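Local coordinates for major pollen allergen Jun a 1 (Juniperus ashei, PDB 1PXZ), which has low pectate lyase activity, cleaving alpha-1,4-galacturonan by elimination with calcium as cofactor, and is the major allergen of mountain cedar pollen, at residues C24-G29 / E325-E330; R156-A161 / L180-I185; S212-V217 / Y235-V240; M230-Y235 / G254-P259. All coordinates share one frame; numbering follows the deposited sequence.

Contact 1: C24-G29 / E325-E330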
loop_
_atom_site.group_PDB
_atom_site.type_symbol
_atom_site.label_atom_id
_atom_site.label_comp_id
_atom_site.label_asym_id
_atom_site.label_seq_id
_atom_site.Cartn_x
_atom_site.Cartn_y
_atom_site.Cartn_z
ATOM N N CYS A 24 16.185 2.167 -2.339
ATOM C CA CYS A 24 15.593 2.600 -3.605
ATOM C C CYS A 24 14.187 3.149 -3.486
ATOM O O CYS A 24 13.551 3.409 -4.526
ATOM C CB CYS A 24 15.605 1.389 -4.556
ATOM S SG CYS A 24 17.305 0.836 -4.926
ATOM N N ALA A 25 13.694 3.343 -2.276
ATOM C CA ALA A 25 12.346 3.897 -2.132
ATOM C C ALA A 25 12.321 5.373 -2.549
ATOM O O ALA A 25 13.310 6.078 -2.326
ATOM C CB ALA A 25 11.860 3.739 -0.697
ATOM N N VAL A 26 11.215 5.805 -3.130
ATOM C CA VAL A 26 10.968 7.183 -3.545
ATOM C C VAL A 26 9.658 7.652 -2.906
ATOM O O VAL A 26 8.893 6.846 -2.362
ATOM C CB VAL A 26 10.916 7.417 -5.066
ATOM C CG1 VAL A 26 12.223 6.937 -5.712
ATOM C CG2 VAL A 26 9.739 6.732 -5.737
ATOM N N GLY A 27 9.402 8.969 -2.944
ATOM C CA GLY A 27 8.135 9.425 -2.386
ATOM C C GLY A 27 8.221 9.592 -0.884
ATOM O O GLY A 27 9.320 9.571 -0.331
ATOM N N PHE A 28 7.068 9.739 -0.264
ATOM C CA PHE A 28 7.056 10.040 1.148
ATOM C C PHE A 28 7.575 8.896 2.010
ATOM O O PHE A 28 7.980 9.152 3.147
ATOM C CB PHE A 28 5.637 10.424 1.575
ATOM C CG PHE A 28 5.178 11.773 1.020
ATOM C CD1 PHE A 28 5.897 12.914 1.298
ATOM C CD2 PHE A 28 4.046 11.840 0.232
ATOM C CE1 PHE A 28 5.506 14.149 0.797
ATOM C CE2 PHE A 28 3.648 13.076 -0.272
ATOM C CZ PHE A 28 4.369 14.207 0.011
ATOM N N GLY A 29 7.568 7.653 1.510
ATOM C CA GLY A 29 8.143 6.614 2.371
ATOM C C GLY A 29 9.599 6.372 2.043
ATOM O O GLY A 29 10.134 5.289 2.333
ATOM N N GLU A 325 13.276 12.439 -1.483
ATOM C CA GLU A 325 11.976 11.883 -1.839
ATOM C C GLU A 325 11.629 12.010 -3.320
ATOM O O GLU A 325 10.877 11.178 -3.835
ATOM C CB GLU A 325 10.849 12.567 -1.048
ATOM C CG GLU A 325 10.873 12.393 0.457
ATOM C CD GLU A 325 10.104 13.438 1.223
ATOM O OE1 GLU A 325 9.834 14.573 0.744
ATOM O OE2 GLU A 325 9.737 13.136 2.386
ATOM N N ALA A 326 12.125 13.052 -3.981
ATOM C CA ALA A 326 11.684 13.439 -5.310
ATOM C C ALA A 326 11.979 12.361 -6.332
ATOM O O ALA A 326 12.994 11.670 -6.230
ATOM C CB ALA A 326 12.385 14.740 -5.745
ATOM N N PHE A 327 11.111 12.224 -7.339
ATOM C CA PHE A 327 11.412 11.323 -8.430
ATOM C C PHE A 327 10.682 11.768 -9.696
ATOM O O PHE A 327 9.698 12.506 -9.619
ATOM C CB PHE A 327 10.969 9.907 -8.070
ATOM C CG PHE A 327 9.471 9.785 -7.831
ATOM C CD1 PHE A 327 8.916 10.188 -6.632
ATOM C CD2 PHE A 327 8.654 9.269 -8.819
ATOM C CE1 PHE A 327 7.554 10.064 -6.397
ATOM C CE2 PHE A 327 7.289 9.125 -8.596
ATOM C CZ PHE A 327 6.752 9.512 -7.380
ATOM N N LYS A 328 11.154 11.305 -10.834
ATOM C CA LYS A 328 10.548 11.753 -12.089
ATOM C C LYS A 328 9.213 11.088 -12.371
ATOM O O LYS A 328 9.089 9.871 -12.279
ATOM C CB LYS A 328 11.499 11.430 -13.252
ATOM C CG LYS A 328 11.069 12.093 -14.556
ATOM C CD LYS A 328 12.125 11.905 -15.635
ATOM C CE LYS A 328 13.372 12.737 -15.373
ATOM N NZ LYS A 328 14.617 11.918 -15.379
ATOM N N VAL A 329 8.219 11.876 -12.742
ATOM C CA VAL A 329 6.935 11.360 -13.192
ATOM C C VAL A 329 6.817 11.615 -14.689
ATOM O O VAL A 329 6.971 12.764 -15.138
ATOM C CB VAL A 329 5.790 12.013 -12.408
ATOM C CG1 VAL A 329 4.443 11.431 -12.821
ATOM C CG2 VAL A 329 5.984 11.835 -10.902
ATOM N N GLU A 330 6.580 10.561 -15.469
ATOM C CA GLU A 330 6.377 10.705 -16.910
ATOM C C GLU A 330 4.930 11.015 -17.246
ATOM O O GLU A 330 4.056 10.925 -16.382
ATOM C CB GLU A 330 6.742 9.395 -17.622
ATOM C CG GLU A 330 8.078 8.856 -17.134
ATOM C CD GLU A 330 9.233 9.639 -17.713
ATOM O OE1 GLU A 330 8.997 10.295 -18.752
ATOM O OE2 GLU A 330 10.338 9.601 -17.133
HETATM O O HOH W 1 9.077 11.456 4.259
#

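Contact 2: R156-A161 / L180-I185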
loop_
_atom_site.group_PDB
_atom_site.type_symbol
_atom_site.label_atom_id
_atom_site.label_comp_id
_atom_site.label_asym_id
_atom_site.label_seq_id
_atom_site.Cartn_x
_atom_site.Cartn_y
_atom_site.Cartn_z
ATOM N N ARG A 156 -1.903 1.487 11.499
ATOM C CA ARG A 156 -2.469 2.414 12.474
ATOM C C ARG A 156 -1.317 3.127 13.172
ATOM O O ARG A 156 -0.487 2.460 13.799
ATOM C CB ARG A 156 -3.336 1.680 13.484
ATOM C CG ARG A 156 -4.047 2.549 14.495
ATOM C CD ARG A 156 -4.880 1.701 15.441
ATOM N NE ARG A 156 -4.615 1.822 16.852
ATOM C CZ ARG A 156 -3.660 2.343 17.589
ATOM N NH1 ARG A 156 -2.597 2.954 17.082
ATOM N NH2 ARG A 156 -3.746 2.263 18.919
ATOM N N ASN A 157 -1.249 4.447 13.043
ATOM C CA ASN A 157 -0.147 5.151 13.692
ATOM C C ASN A 157 1.211 4.616 13.259
ATOM O O ASN A 157 2.065 4.367 14.105
ATOM C CB ASN A 157 -0.278 4.995 15.213
ATOM C CG ASN A 157 0.065 6.306 15.903
ATOM O OD1 ASN A 157 -0.540 6.635 16.913
ATOM N ND2 ASN A 157 1.020 7.028 15.327
ATOM N N VAL A 158 1.396 4.452 11.951
ATOM C CA VAL A 158 2.651 3.986 11.372
ATOM C C VAL A 158 3.415 5.074 10.643
ATOM O O VAL A 158 2.819 5.889 9.924
ATOM C CB VAL A 158 2.354 2.839 10.364
ATOM C CG1 VAL A 158 3.620 2.459 9.623
ATOM C CG2 VAL A 158 1.747 1.666 11.116
ATOM N N THR A 159 4.744 5.140 10.779
ATOM C CA THR A 159 5.466 6.111 9.942
ATOM C C THR A 159 6.611 5.414 9.231
ATOM O O THR A 159 7.210 4.442 9.718
ATOM C CB THR A 159 6.003 7.325 10.727
ATOM O OG1 THR A 159 7.032 6.862 11.615
ATOM C CG2 THR A 159 4.937 7.962 11.602
ATOM N N ASN A 160 6.921 5.892 8.034
ATOM C CA ASN A 160 8.056 5.353 7.294
ATOM C C ASN A 160 7.754 3.904 6.938
ATOM O O ASN A 160 8.343 2.991 7.502
ATOM C CB ASN A 160 9.353 5.444 8.108
ATOM C CG ASN A 160 9.781 6.894 8.256
ATOM O OD1 ASN A 160 9.683 7.651 7.290
ATOM N ND2 ASN A 160 10.237 7.270 9.437
ATOM N N ALA A 161 6.830 3.706 6.006
ATOM C CA ALA A 161 6.543 2.333 5.588
ATOM C C ALA A 161 6.457 2.274 4.071
ATOM O O ALA A 161 6.123 3.285 3.438
ATOM C CB ALA A 161 5.256 1.831 6.230
ATOM N N LEU A 180 -5.149 6.763 11.488
ATOM C CA LEU A 180 -4.694 7.255 12.767
ATOM C C LEU A 180 -3.300 7.850 12.754
ATOM O O LEU A 180 -2.419 7.351 13.464
ATOM C CB LEU A 180 -4.684 6.125 13.827
ATOM C CG LEU A 180 -4.467 6.623 15.261
ATOM C CD1 LEU A 180 -5.616 7.543 15.661
ATOM C CD2 LEU A 180 -4.328 5.482 16.260
ATOM N N GLY A 181 -3.073 8.916 11.994
ATOM C CA GLY A 181 -1.781 9.568 12.107
ATOM C C GLY A 181 -0.648 8.893 11.380
ATOM O O GLY A 181 0.527 9.187 11.595
ATOM N N SER A 182 -0.967 7.962 10.480
ATOM C CA SER A 182 0.095 7.346 9.687
ATOM C C SER A 182 0.612 8.331 8.656
ATOM O O SER A 182 -0.164 9.122 8.116
ATOM C CB SER A 182 -0.407 6.084 8.968
ATOM O OG SER A 182 -0.841 5.138 9.949
ATOM N N THR A 183 1.913 8.268 8.395
ATOM C CA THR A 183 2.419 9.208 7.387
ATOM C C THR A 183 3.788 8.738 6.946
ATOM O O THR A 183 4.341 7.802 7.552
ATOM C CB THR A 183 2.396 10.633 7.971
ATOM O OG1 THR A 183 2.655 11.574 6.922
ATOM C CG2 THR A 183 3.480 10.792 9.028
ATOM N N GLY A 184 4.320 9.321 5.888
ATOM C CA GLY A 184 5.634 8.945 5.380
ATOM C C GLY A 184 5.554 7.546 4.774
ATOM O O GLY A 184 6.334 6.686 5.154
ATOM N N ILE A 185 4.600 7.375 3.854
ATOM C CA ILE A 185 4.351 6.050 3.273
ATOM C C ILE A 185 4.351 6.082 1.765
ATOM O O ILE A 185 3.817 6.975 1.120
ATOM C CB ILE A 185 3.002 5.537 3.813
ATOM C CG1 ILE A 185 3.141 5.263 5.333
ATOM C CG2 ILE A 185 2.459 4.324 3.090
ATOM C CD1 ILE A 185 1.786 5.221 5.999
#

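Contact 3: S212-V217 / Y235-V240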
loop_
_atom_site.group_PDB
_atom_site.type_symbol
_atom_site.label_atom_id
_atom_site.label_comp_id
_atom_site.label_asym_id
_atom_site.label_seq_id
_atom_site.Cartn_x
_atom_site.Cartn_y
_atom_site.Cartn_z
ATOM N N SER A 212 -2.011 15.730 8.683
ATOM C CA SER A 212 -0.572 15.623 8.464
ATOM C C SER A 212 -0.181 14.386 7.660
ATOM O O SER A 212 1.005 14.180 7.409
ATOM C CB SER A 212 0.185 15.574 9.806
ATOM O OG SER A 212 -0.422 14.596 10.642
ATOM N N MET A 213 -1.154 13.563 7.276
ATOM C CA MET A 213 -0.784 12.355 6.528
ATOM C C MET A 213 -0.242 12.690 5.151
ATOM O O MET A 213 -0.870 13.474 4.430
ATOM C CB MET A 213 -2.008 11.452 6.414
ATOM C CG MET A 213 -1.842 10.232 5.521
ATOM S SD MET A 213 -3.411 9.325 5.443
ATOM C CE MET A 213 -4.448 10.527 4.601
ATOM N N LYS A 214 0.896 12.112 4.787
ATOM C CA LYS A 214 1.457 12.259 3.450
ATOM C C LYS A 214 1.728 10.880 2.855
ATOM O O LYS A 214 2.447 10.117 3.511
ATOM C CB LYS A 214 2.742 13.084 3.479
ATOM C CG LYS A 214 2.513 14.490 4.067
ATOM C CD LYS A 214 3.859 15.229 4.081
ATOM C CE LYS A 214 3.659 16.736 4.126
ATOM N NZ LYS A 214 2.866 17.136 5.324
ATOM N N VAL A 215 1.138 10.605 1.701
ATOM C CA VAL A 215 1.254 9.272 1.097
ATOM C C VAL A 215 1.535 9.339 -0.399
ATOM O O VAL A 215 0.915 10.167 -1.078
ATOM C CB VAL A 215 -0.032 8.445 1.286
ATOM C CG1 VAL A 215 0.115 7.106 0.558
ATOM C CG2 VAL A 215 -0.314 8.230 2.768
ATOM N N THR A 216 2.427 8.481 -0.892
ATOM C CA THR A 216 2.756 8.424 -2.318
ATOM C C THR A 216 2.172 7.123 -2.877
ATOM O O THR A 216 2.470 6.081 -2.289
ATOM C CB THR A 216 4.271 8.461 -2.594
ATOM O OG1 THR A 216 4.830 9.686 -2.097
ATOM C CG2 THR A 216 4.586 8.429 -4.087
ATOM N N VAL A 217 1.371 7.253 -3.929
ATOM C CA VAL A 217 0.837 6.037 -4.585
ATOM C C VAL A 217 1.404 6.008 -5.992
ATOM O O VAL A 217 0.916 6.830 -6.797
ATOM C CB VAL A 217 -0.695 6.039 -4.588
ATOM C CG1 VAL A 217 -1.242 4.827 -5.354
ATOM C CG2 VAL A 217 -1.223 6.059 -3.165
ATOM N N TYR A 235 -8.656 14.198 4.565
ATOM C CA TYR A 235 -7.818 15.126 5.313
ATOM C C TYR A 235 -6.404 15.341 4.825
ATOM O O TYR A 235 -5.928 16.483 4.739
ATOM C CB TYR A 235 -7.698 14.606 6.772
ATOM C CG TYR A 235 -8.980 14.893 7.523
ATOM C CD1 TYR A 235 -9.382 16.221 7.625
ATOM C CD2 TYR A 235 -9.768 13.911 8.092
ATOM C CE1 TYR A 235 -10.541 16.563 8.287
ATOM C CE2 TYR A 235 -10.940 14.249 8.765
ATOM C CZ TYR A 235 -11.315 15.574 8.854
ATOM O OH TYR A 235 -12.463 15.958 9.511
ATOM N N GLY A 236 -5.607 14.315 4.525
ATOM C CA GLY A 236 -4.199 14.598 4.253
ATOM C C GLY A 236 -3.855 14.833 2.803
ATOM O O GLY A 236 -4.631 15.353 2.003
ATOM N N LEU A 237 -2.656 14.426 2.410
ATOM C CA LEU A 237 -2.128 14.679 1.074
ATOM C C LEU A 237 -1.758 13.377 0.395
ATOM O O LEU A 237 -1.027 12.586 1.009
ATOM C CB LEU A 237 -0.863 15.537 1.219
ATOM C CG LEU A 237 0.080 15.764 0.051
ATOM C CD1 LEU A 237 -0.632 16.485 -1.079
ATOM C CD2 LEU A 237 1.290 16.577 0.505
ATOM N N VAL A 238 -2.241 13.164 -0.828
ATOM C CA VAL A 238 -1.827 11.952 -1.532
ATOM C C VAL A 238 -1.323 12.314 -2.927
ATOM O O VAL A 238 -2.067 12.960 -3.666
ATOM C CB VAL A 238 -2.957 10.921 -1.706
ATOM C CG1 VAL A 238 -2.334 9.608 -2.191
ATOM C CG2 VAL A 238 -3.744 10.708 -0.435
ATOM N N HIS A 239 -0.120 11.889 -3.255
ATOM C CA HIS A 239 0.427 12.024 -4.596
ATOM C C HIS A 239 0.184 10.728 -5.374
ATOM O O HIS A 239 0.743 9.690 -5.016
ATOM C CB HIS A 239 1.914 12.380 -4.536
ATOM C CG HIS A 239 2.556 12.656 -5.853
ATOM N ND1 HIS A 239 3.853 12.333 -6.151
ATOM C CD2 HIS A 239 2.017 13.244 -6.965
ATOM C CE1 HIS A 239 4.127 12.697 -7.396
ATOM N NE2 HIS A 239 3.031 13.258 -7.912
ATOM N N VAL A 240 -0.645 10.787 -6.396
ATOM C CA VAL A 240 -0.994 9.597 -7.192
ATOM C C VAL A 240 -0.293 9.680 -8.535
ATOM O O VAL A 240 -0.748 10.436 -9.397
ATOM C CB VAL A 240 -2.514 9.474 -7.364
ATOM C CG1 VAL A 240 -2.897 8.187 -8.104
ATOM C CG2 VAL A 240 -3.235 9.474 -6.018
#

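Contact 4: M230-Y235 / G254-P259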
loop_
_atom_site.group_PDB
_atom_site.type_symbol
_atom_site.label_atom_id
_atom_site.label_comp_id
_atom_site.label_asym_id
_atom_site.label_seq_id
_atom_site.Cartn_x
_atom_site.Cartn_y
_atom_site.Cartn_z
ATOM N N MET A 230 -9.219 4.118 -5.070
ATOM C CA MET A 230 -7.875 3.862 -5.587
ATOM C C MET A 230 -7.061 5.130 -5.777
ATOM O O MET A 230 -6.592 5.418 -6.880
ATOM C CB MET A 230 -7.959 3.107 -6.933
ATOM C CG MET A 230 -8.584 1.717 -6.714
ATOM S SD MET A 230 -8.766 0.858 -8.285
ATOM C CE MET A 230 -10.473 1.219 -8.685
ATOM N N PRO A 231 -6.831 5.924 -4.748
ATOM C CA PRO A 231 -7.324 5.729 -3.394
ATOM C C PRO A 231 -8.619 6.459 -3.089
ATOM O O PRO A 231 -9.071 7.294 -3.863
ATOM C CB PRO A 231 -6.204 6.409 -2.576
ATOM C CG PRO A 231 -5.875 7.597 -3.424
ATOM C CD PRO A 231 -5.976 7.133 -4.854
ATOM N N ARG A 232 -9.184 6.153 -1.925
ATOM C CA ARG A 232 -10.152 7.028 -1.265
ATOM C C ARG A 232 -9.398 7.684 -0.094
ATOM O O ARG A 232 -8.929 6.974 0.796
ATOM C CB ARG A 232 -11.407 6.325 -0.767
ATOM C CG ARG A 232 -12.470 7.288 -0.211
ATOM C CD ARG A 232 -13.289 6.615 0.873
ATOM N NE ARG A 232 -14.522 7.331 1.177
ATOM C CZ ARG A 232 -14.596 8.428 1.926
ATOM N NH1 ARG A 232 -13.511 8.968 2.473
ATOM N NH2 ARG A 232 -15.763 9.022 2.155
ATOM N N ALA A 233 -9.297 9.007 -0.112
ATOM C CA ALA A 233 -8.535 9.747 0.889
ATOM C C ALA A 233 -9.372 10.698 1.740
ATOM O O ALA A 233 -10.407 11.186 1.289
ATOM C CB ALA A 233 -7.483 10.563 0.139
ATOM N N ARG A 234 -8.931 10.998 2.951
ATOM C CA ARG A 234 -9.510 12.017 3.817
ATOM C C ARG A 234 -8.427 12.897 4.450
ATOM O O ARG A 234 -7.406 12.336 4.854
ATOM C CB ARG A 234 -10.267 11.429 4.997
ATOM C CG ARG A 234 -11.532 10.657 4.743
ATOM C CD ARG A 234 -12.204 10.316 6.080
ATOM N NE ARG A 234 -13.500 9.702 5.836
ATOM C CZ ARG A 234 -13.729 8.428 5.556
ATOM N NH1 ARG A 234 -12.748 7.546 5.474
ATOM N NH2 ARG A 234 -14.980 8.023 5.356
ATOM N N TYR A 235 -8.656 14.198 4.565
ATOM C CA TYR A 235 -7.818 15.126 5.313
ATOM C C TYR A 235 -6.404 15.341 4.825
ATOM O O TYR A 235 -5.928 16.483 4.739
ATOM C CB TYR A 235 -7.698 14.606 6.772
ATOM C CG TYR A 235 -8.980 14.893 7.523
ATOM C CD1 TYR A 235 -9.382 16.221 7.625
ATOM C CD2 TYR A 235 -9.768 13.911 8.092
ATOM C CE1 TYR A 235 -10.541 16.563 8.287
ATOM C CE2 TYR A 235 -10.940 14.249 8.765
ATOM C CZ TYR A 235 -11.315 15.574 8.854
ATOM O OH TYR A 235 -12.463 15.958 9.511
ATOM N N GLY A 254 -11.113 9.119 -5.043
ATOM C CA GLY A 254 -12.189 9.912 -4.412
ATOM C C GLY A 254 -11.803 10.274 -2.993
ATOM O O GLY A 254 -10.682 10.007 -2.541
ATOM N N GLY A 255 -12.741 10.863 -2.256
ATOM C CA GLY A 255 -12.336 11.267 -0.907
ATOM C C GLY A 255 -13.360 12.202 -0.289
ATOM O O GLY A 255 -14.329 12.620 -0.938
ATOM N N SER A 256 -13.096 12.529 0.975
ATOM C CA SER A 256 -13.994 13.382 1.754
ATOM C C SER A 256 -13.171 14.180 2.753
ATOM O O SER A 256 -11.984 13.886 2.938
ATOM C CB SER A 256 -15.057 12.559 2.481
ATOM O OG SER A 256 -14.479 11.605 3.355
ATOM N N SER A 257 -13.803 15.191 3.361
ATOM C CA SER A 257 -13.073 16.008 4.329
ATOM C C SER A 257 -11.783 16.570 3.737
ATOM O O SER A 257 -10.708 16.482 4.327
ATOM C CB SER A 257 -12.809 15.195 5.595
ATOM O OG SER A 257 -14.039 14.749 6.172
ATOM N N ASN A 258 -11.898 17.183 2.567
ATOM C CA ASN A 258 -10.850 18.026 2.011
ATOM C C ASN A 258 -9.487 17.370 1.977
ATOM O O ASN A 258 -8.532 17.897 2.553
ATOM C CB ASN A 258 -10.747 19.317 2.845
ATOM C CG ASN A 258 -9.799 20.380 2.349
ATOM O OD1 ASN A 258 -9.307 21.204 3.137
ATOM N ND2 ASN A 258 -9.475 20.448 1.080
ATOM N N PRO A 259 -9.333 16.248 1.296
ATOM C CA PRO A 259 -7.964 15.762 1.060
ATOM C C PRO A 259 -7.385 16.571 -0.096
ATOM O O PRO A 259 -8.124 17.111 -0.936
ATOM C CB PRO A 259 -8.204 14.295 0.662
ATOM C CG PRO A 259 -9.483 14.391 -0.116
ATOM C CD PRO A 259 -10.331 15.387 0.657
HETATM O O HOH W 2 -7.804 18.674 5.279
#

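Contact 1: C24-G29 / E325-E330
Gly27 and Glu325 bring two irregular backbones together at a CA-to-CA distance of 4.6 Å, and a single direct hydrogen bond joins them: Gly27 N donates to Glu325 O at 2.8 Å, with 162° at the hydrogen. The donor lies in the carbonyl plane, on a lone pair of the oxygen, and Gly27 makes this bond from a backbone of positive phi. Beside this bond, Val26 and Phe327 meet at about a right angle. The CG2 branch of Val26 stands over one face of the Phe327 ring, offset toward the rim, as a CH-pi contact 3.8 Å from the centroid. Phe327 reaches it with CG set between its own backbone N and carbonyl carbon (chi1 62°). On the other flank the aliphatic part of Glu325 covers the Gly27 carbonyl, CG lying 3.3 Å from Gly27 O. The carboxylate ends near the edge of the Phe28 ring, with planes 83° apart and OE2 4.0 Å from Phe28 CD1. A water donates both to that OE2 and to Phe28 O, while OE1 accepts from Asn322 N. Phe28 N in turn is bonded to Thr216 OG1, and the Phe28 ring touches Leu237, so Phe28 packs against strands 214-218 and 237-241 of the beta-helix. The arrangement is loop-on-loop packing in which the loop before strand 39-43 meets the C-terminal segment after strand 302-304 on the outside of the parallel beta-helix.

Contact 2: R156-A161 / L180-I185
Extended through its first two torsions (chi1 -176°) and then bent at chi3, Arg156 runs side by side with Leu180. Both side chains point the same way, and Leu180 CD2 sits over one face of the guanidinium, toward its rim, 3.2 Å from Arg156 NH1. Ser182 has OG turned back beside its own backbone N (chi1 -61°), where it accepts from Val158 N at 3.1 Å in an almost straight bond of 176°; the same OG is also bonded to Thr179 O. Past this point main chain takes over. Thr183 N donates to Val158 O at 3.0 Å, Asn160 N to Thr183 O at 3.2 Å, and Ala161 N to Gly184 O at 3.1 Å. The methyls of Thr159 and Thr183 are 4.1 Å apart at CG2, whereas their hydroxyls bond elsewhere, to Ser114 OG and to Lys214 N respectively. On the other face Ala161 CB rests on Ile185 CG1. Positive phi at Asn160 and Gly184 turns both chains at the same level, the stacked corner of successive coils in the parallel beta-helix of polysaccharide lyase family 1.

Contact 3: S212-V217 / Y235-V240
Val217 and Val238 touch obliquely across neighbouring strands: the CG2 branch of Val217, beside its own backbone N, lies 3.8 Å from Val238 CG1. That CG1 is held opposite the Val238 backbone N (chi1 -169°), which also brings it to 3.5 Å from Val215 O. Val215 and Val240 share this apolar face; Val215 and Val238 touch Leu201 of strand 198-201, and Val217 touches Met199 of the same strand. Met213 reaches toward the same interior by an extended chain that bends only at chi3 (65°), placing CE 4.0 Å from Gly236 N. Gly236 lies close to the neighbouring chain, its CA 3.5 Å from Met213 O. The opposite face carries Lys214, Leu237, Thr216 and His239. Lys214 CG approaches Leu237 CD2 at 4.3 Å, and Thr216 directs CG2 toward His239, leaving OG1 to bond with Tyr321 OH. The same Tyr321 OH meets His239 ND1, while NE2 pairs with Glu264 OE1, so both ring nitrogens have partners that fix the flip of the imidazole. Four backbone hydrogen bonds, alternating in direction, join the strands, from Leu237 N to Met213 O at 2.9 Å to Val217 N to His239 O at 2.7 Å. The strand axes run 4.8 Å apart at 14°. In-register parallel strands with stacked valines inside are characteristic of successive coils of a parallel beta-helix.

Contact 4: M230-Y235 / G254-P259
Ser256 OG lies at the edge of the Arg232 guanidinium, close to its plane, and is gripped end-on by two nitrogens, NH1 at 2.9 Å and NH2 at 3.1 Å. One face of this group carries NH2 of Arg234, 3.1 Å above the plane toward the rim; the opposite face looks onto Gly255 C. Reciprocally, Arg232 NH1 stands over the centre of the Arg234 guanidinium, 3.1 Å above its plane, and Arg234 NH1 bonds to Gly202 O. Such a cluster is consistent with a site for an anionic polysaccharide. The Tyr235 ring receives Ser257 CB over one face, a CH-pi contact 3.7 Å from the centroid, while its hydroxyl bonds to Asp205 O. Ser256 chi1 of 59° sets OG between its backbone N and carbonyl carbon, on the side of the sheet where both arginines project. On the opposite side Ala233 CB meets Pro259 CB at 3.8 Å. Within the sheet Gly254 N donates to Pro231 O, Ala233 N to Gly254 O and Ser256 N to Ala233 O. Gly255 CA lies only 2.9 Å from Ala233 O, a close backbone approach. Beyond the strands Tyr235 N makes a weak bond to Ser257 O, and a water donates to both Tyr235 O and Asn258 O, linking the two turns. Strands 232-234 and 254-256, parallel in direction and at 25° to each other, belong to neighbouring coils of the pectate lyase beta-helix, here beside Arg229, the predicted active-site residue.

In the fold
Contacts 2, 3 and 4 join successive coils of the beta-helix, whereas contact 1 ties chain-end segments over its outside and encloses the others along the sequence. Contacts 3 and 4 are buried; contacts 1 and 2 are partly so. Contacts 3 and 4 share Tyr235 and face each other through the interior, Val238 CG2 lying 3.8 Å from Ala233 CB. Contact 2 adjoins contact 3 through the probable bond from Thr216 N to Ile185 O, and contact 1 reaches contact 3 at Thr216 OG1. Chemistry follows place: stacked valines in contact 3, clustered arginines on the outer face of contact 4, corner turns in contact 2, and one backbone bond with an aromatic contact in contact 1.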